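PDB 2X49: invasion protein InvA from Salmonella enterica, which takes part in bacterial invasion of the intestinal epithelium as a membrane component of the type III secretion export apparatus, represented here by its C-terminal domain. Local coordinates for residues K166-H171 against Q175-V180. Numbering follows the deposited sequence.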
ATOM      1  N   LYS A 166      10.849  20.866 -18.958  1.00 18.03           N
ATOM      2  CA  LYS A 166      10.296  21.934 -19.818  1.00 17.78           C
ATOM      3  C   LYS A 166       9.060  21.413 -20.536  1.00 17.34           C
ATOM      4  O   LYS A 166       8.009  22.059 -20.591  1.00 16.68           O
ATOM      5  CB  LYS A 166      11.305  22.427 -20.858  1.00 18.76           C
ATOM      6  CG  LYS A 166      12.267  23.425 -20.289  1.00 21.98           C
ATOM      7  CD  LYS A 166      13.194  24.000 -21.337  1.00 26.37           C
ATOM      8  CE  LYS A 166      12.391  24.667 -22.432  1.00 28.61           C
ATOM      9  NZ  LYS A 166      11.432  25.648 -21.861  1.00 31.84           N
ATOM     10  N   GLU A 167       9.205  20.220 -21.094  1.00 16.81           N
ATOM     11  CA  GLU A 167       8.140  19.650 -21.948  1.00 17.06           C
ATOM     12  C   GLU A 167       6.923  19.270 -21.143  1.00 15.76           C
ATOM     13  O   GLU A 167       5.765  19.464 -21.523  1.00 15.19           O
ATOM     14  CB  GLU A 167       8.647  18.437 -22.734  1.00 17.62           C
ATOM     15  CG  GLU A 167       7.622  17.837 -23.718  1.00 19.44           C
ATOM     16  CD  GLU A 167       7.056  18.804 -24.793  1.00 22.83           C
ATOM     17  OE1 GLU A 167       7.651  19.868 -25.079  1.00 25.03           O
ATOM     18  OE2 GLU A 167       5.991  18.453 -25.374  1.00 25.89           O
ATOM     19  N   VAL A 168       7.179  18.669 -19.999  1.00 14.50           N
ATOM     20  CA  VAL A 168       6.100  18.226 -19.123  1.00 15.48           C
ATOM     21  C   VAL A 168       5.251  19.398 -18.686  1.00 15.26           C
ATOM     22  O   VAL A 168       4.013  19.323 -18.713  1.00 16.19           O
ATOM     23  CB  VAL A 168       6.618  17.437 -17.921  1.00 14.75           C
ATOM     24  CG1 VAL A 168       5.461  17.155 -16.951  1.00 18.19           C
ATOM     25  CG2 VAL A 168       7.185  16.114 -18.432  1.00 17.04           C
ATOM     26  N   LEU A 169       5.922  20.488 -18.368  1.00 15.57           N
ATOM     27  CA  LEU A 169       5.253  21.628 -17.736  1.00 16.45           C
ATOM     28  C   LEU A 169       4.419  22.398 -18.761  1.00 16.51           C
ATOM     29  O   LEU A 169       3.622  23.296 -18.412  1.00 17.86           O
ATOM     30  CB  LEU A 169       6.242  22.549 -17.043  1.00 16.14           C
ATOM     31  CG  LEU A 169       6.668  22.068 -15.666  1.00 18.41           C
ATOM     32  CD1 LEU A 169       7.694  23.036 -15.073  1.00 20.01           C
ATOM     33  CD2 LEU A 169       5.453  21.822 -14.747  1.00 23.29           C
ATOM     34  N   ARG A 170       4.687  22.109 -20.025  1.00 15.31           N
ATOM     35  CA  ARG A 170       3.933  22.729 -21.112  1.00 15.73           C
ATOM     36  C   ARG A 170       2.547  22.137 -21.211  1.00 16.12           C
ATOM     37  O   ARG A 170       1.658  22.704 -21.838  1.00 16.77           O
ATOM     38  CB  ARG A 170       4.631  22.550 -22.445  1.00 15.54           C
ATOM     39  CG  ARG A 170       5.638  23.597 -22.713  1.00 17.72           C
ATOM     40  CD  ARG A 170       6.212  23.442 -24.123  1.00 21.77           C
ATOM     41  NE  ARG A 170       5.395  24.012 -25.166  1.00 23.17           N
ATOM     42  CZ  ARG A 170       4.849  23.365 -26.186  1.00 25.02           C
ATOM     43  NH1 ARG A 170       4.982  22.061 -26.338  1.00 27.01           N
ATOM     44  NH2 ARG A 170       4.164  24.071 -27.079  1.00 24.14           N
ATOM     45  N   HIS A 171       2.395  20.965 -20.621  1.00 16.23           N
ATOM     46  CA  HIS A 171       1.183  20.120 -20.752  1.00 16.75           C
ATOM     47  C   HIS A 171       0.442  19.777 -19.459  1.00 17.40           C
ATOM     48  O   HIS A 171      -0.687  19.299 -19.474  1.00 18.61           O
ATOM     49  CB  HIS A 171       1.474  18.839 -21.564  1.00 15.48           C
ATOM     50  CG  HIS A 171       1.909  19.136 -22.949  1.00 16.90           C
ATOM     51  ND1 HIS A 171       1.021  19.555 -23.916  1.00 13.99           N
ATOM     52  CD2 HIS A 171       3.136  19.148 -23.534  1.00 17.97           C
ATOM     53  CE1 HIS A 171       1.683  19.815 -25.032  1.00 15.76           C
ATOM     54  NE2 HIS A 171       2.960  19.550 -24.839  1.00 17.19           N
ATOM     55  N   GLN A 175       0.364  21.639 -10.005  1.00 16.89           N
ATOM     56  CA  GLN A 175      -0.780  21.097  -9.263  1.00 16.71           C
ATOM     57  C   GLN A 175      -1.230  19.748  -9.795  1.00 15.28           C
ATOM     58  O   GLN A 175      -1.542  18.806  -9.045  1.00 13.90           O
ATOM     59  CB  GLN A 175      -1.964  22.069  -9.298  1.00 17.03           C
ATOM     60  CG  GLN A 175      -3.175  21.538  -8.569  1.00 23.10           C
ATOM     61  CD  GLN A 175      -2.929  21.343  -7.070  1.00 28.57           C
ATOM     62  OE1 GLN A 175      -2.659  20.094  -6.652  1.00 33.99           O
ATOM     63  NE2 GLN A 175      -3.004  22.298  -6.296  1.00 33.03           N
ATOM     64  N   ARG A 176      -1.261  19.654 -11.107  1.00 15.28           N
ATOM     65  CA  ARG A 176      -1.686  18.421 -11.784  1.00 15.22           C
ATOM     66  C   ARG A 176      -0.674  17.305 -11.562  1.00 15.22           C
ATOM     67  O   ARG A 176      -1.033  16.187 -11.249  1.00 14.85           O
ATOM     68  CB  ARG A 176      -1.917  18.680 -13.295  1.00 14.85           C
ATOM     69  CG  ARG A 176      -2.189  17.489 -14.097  1.00 16.02           C
ATOM     70  CD  ARG A 176      -3.294  16.632 -13.629  1.00 17.88           C
ATOM     71  NE  ARG A 176      -4.517  17.338 -13.326  1.00 22.15           N
ATOM     72  CZ  ARG A 176      -5.520  17.515 -14.169  1.00 27.03           C
ATOM     73  NH1 ARG A 176      -5.451  17.043 -15.402  1.00 30.93           N
ATOM     74  NH2 ARG A 176      -6.592  18.163 -13.765  1.00 26.00           N
ATOM     75  N   ILE A 177       0.593  17.676 -11.632  1.00 15.30           N
ATOM     76  CA  ILE A 177       1.661  16.696 -11.381  1.00 14.84           C
ATOM     77  C   ILE A 177       1.533  16.169  -9.928  1.00 14.72           C
ATOM     78  O   ILE A 177       1.645  14.955  -9.664  1.00 14.12           O
ATOM     79  CB  ILE A 177       3.033  17.249 -11.660  1.00 14.54           C
ATOM     80  CG1 ILE A 177       3.175  17.558 -13.175  1.00 15.07           C
ATOM     81  CG2 ILE A 177       4.084  16.201 -11.168  1.00 14.84           C
ATOM     82  CD1 ILE A 177       4.403  18.474 -13.473  1.00 17.28           C
ATOM     83  N   SER A 178       1.249  17.070  -9.011  1.00 14.58           N
ATOM     84  CA  SER A 178       1.214  16.761  -7.557  1.00 14.92           C
ATOM     85  C   SER A 178       0.080  15.774  -7.333  1.00 14.50           C
ATOM     86  O   SER A 178       0.209  14.747  -6.636  1.00 15.11           O
ATOM     87  CB  SER A 178       1.032  17.990  -6.687  1.00 15.68           C
ATOM     88  OG  SER A 178       1.172  17.692  -5.290  1.00 17.57           O
ATOM     89  N   GLU A 179      -1.026  16.039  -8.022  1.00 15.38           N
ATOM     90  CA  GLU A 179      -2.179  15.145  -7.973  1.00 16.83           C
ATOM     91  C   GLU A 179      -1.901  13.735  -8.451  1.00 16.38           C
ATOM     92  O   GLU A 179      -2.277  12.730  -7.828  1.00 16.77           O
ATOM     93  CB  GLU A 179      -3.407  15.725  -8.694  1.00 17.71           C
ATOM     94  CG  GLU A 179      -3.969  16.862  -7.960  1.00 23.43           C
ATOM     95  CD  GLU A 179      -4.943  17.691  -8.771  1.00 31.14           C
ATOM     96  OE1 GLU A 179      -5.224  17.335  -9.939  1.00 36.16           O
ATOM     97  OE2 GLU A 179      -5.420  18.726  -8.233  1.00 36.06           O
ATOM     98  N   VAL A 180      -1.198  13.649  -9.571  1.00 15.95           N
ATOM     99  CA  VAL A 180      -0.728  12.355 -10.126  1.00 15.83           C
ATOM    100  C   VAL A 180       0.124  11.578  -9.092  1.00 15.73           C
ATOM    101  O   VAL A 180      -0.095  10.409  -8.748  1.00 16.30           O
ATOM    102  CB  VAL A 180       0.023  12.515 -11.427  1.00 17.45           C
ATOM    103  CG1 VAL A 180       0.680  11.216 -11.836  1.00 17.25           C
ATOM    104  CG2 VAL A 180      -0.955  12.997 -12.495  1.00 15.95           C
TER
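The corner between two consecutive helices, 162-169 and 174-185, in the C-terminal domain of InvA is bridged by Ile177, a compact example of how a few apolar atoms can join helices across a change of chain direction. The delta methyl of Ile177 reaches across and touches both Val168 and Leu169: CD1 of Ile177 lies 3.7 Å from CD2 of Leu169 and 3.9 Å from CG1 of Val168. Extension explains the reach, because CG1 of Ile177 stands anti to the carbonyl carbon (chi1 -65°) and CD1 is roughly anti to CA (chi2 165°). The leucine meets it nearly at a right angle through a single branch, whereas the valine slants across it. With CA atoms of Leu169 and Ile177 8.8 Å apart and just 95 Å² buried, methyl tips rather than backbones make the join. Val168 also packs on Met198, Leu201 and Ala202 of helix 194-204, and Ile177 on Met198 there and on Leu154 of helix 147-158, so the two buried residues belong to a core shared by four helices. Such apolar packing is characteristic of a corner between consecutive helices, here in a helical part of the domain where helices 147-158 and 194-204 complete the apolar core.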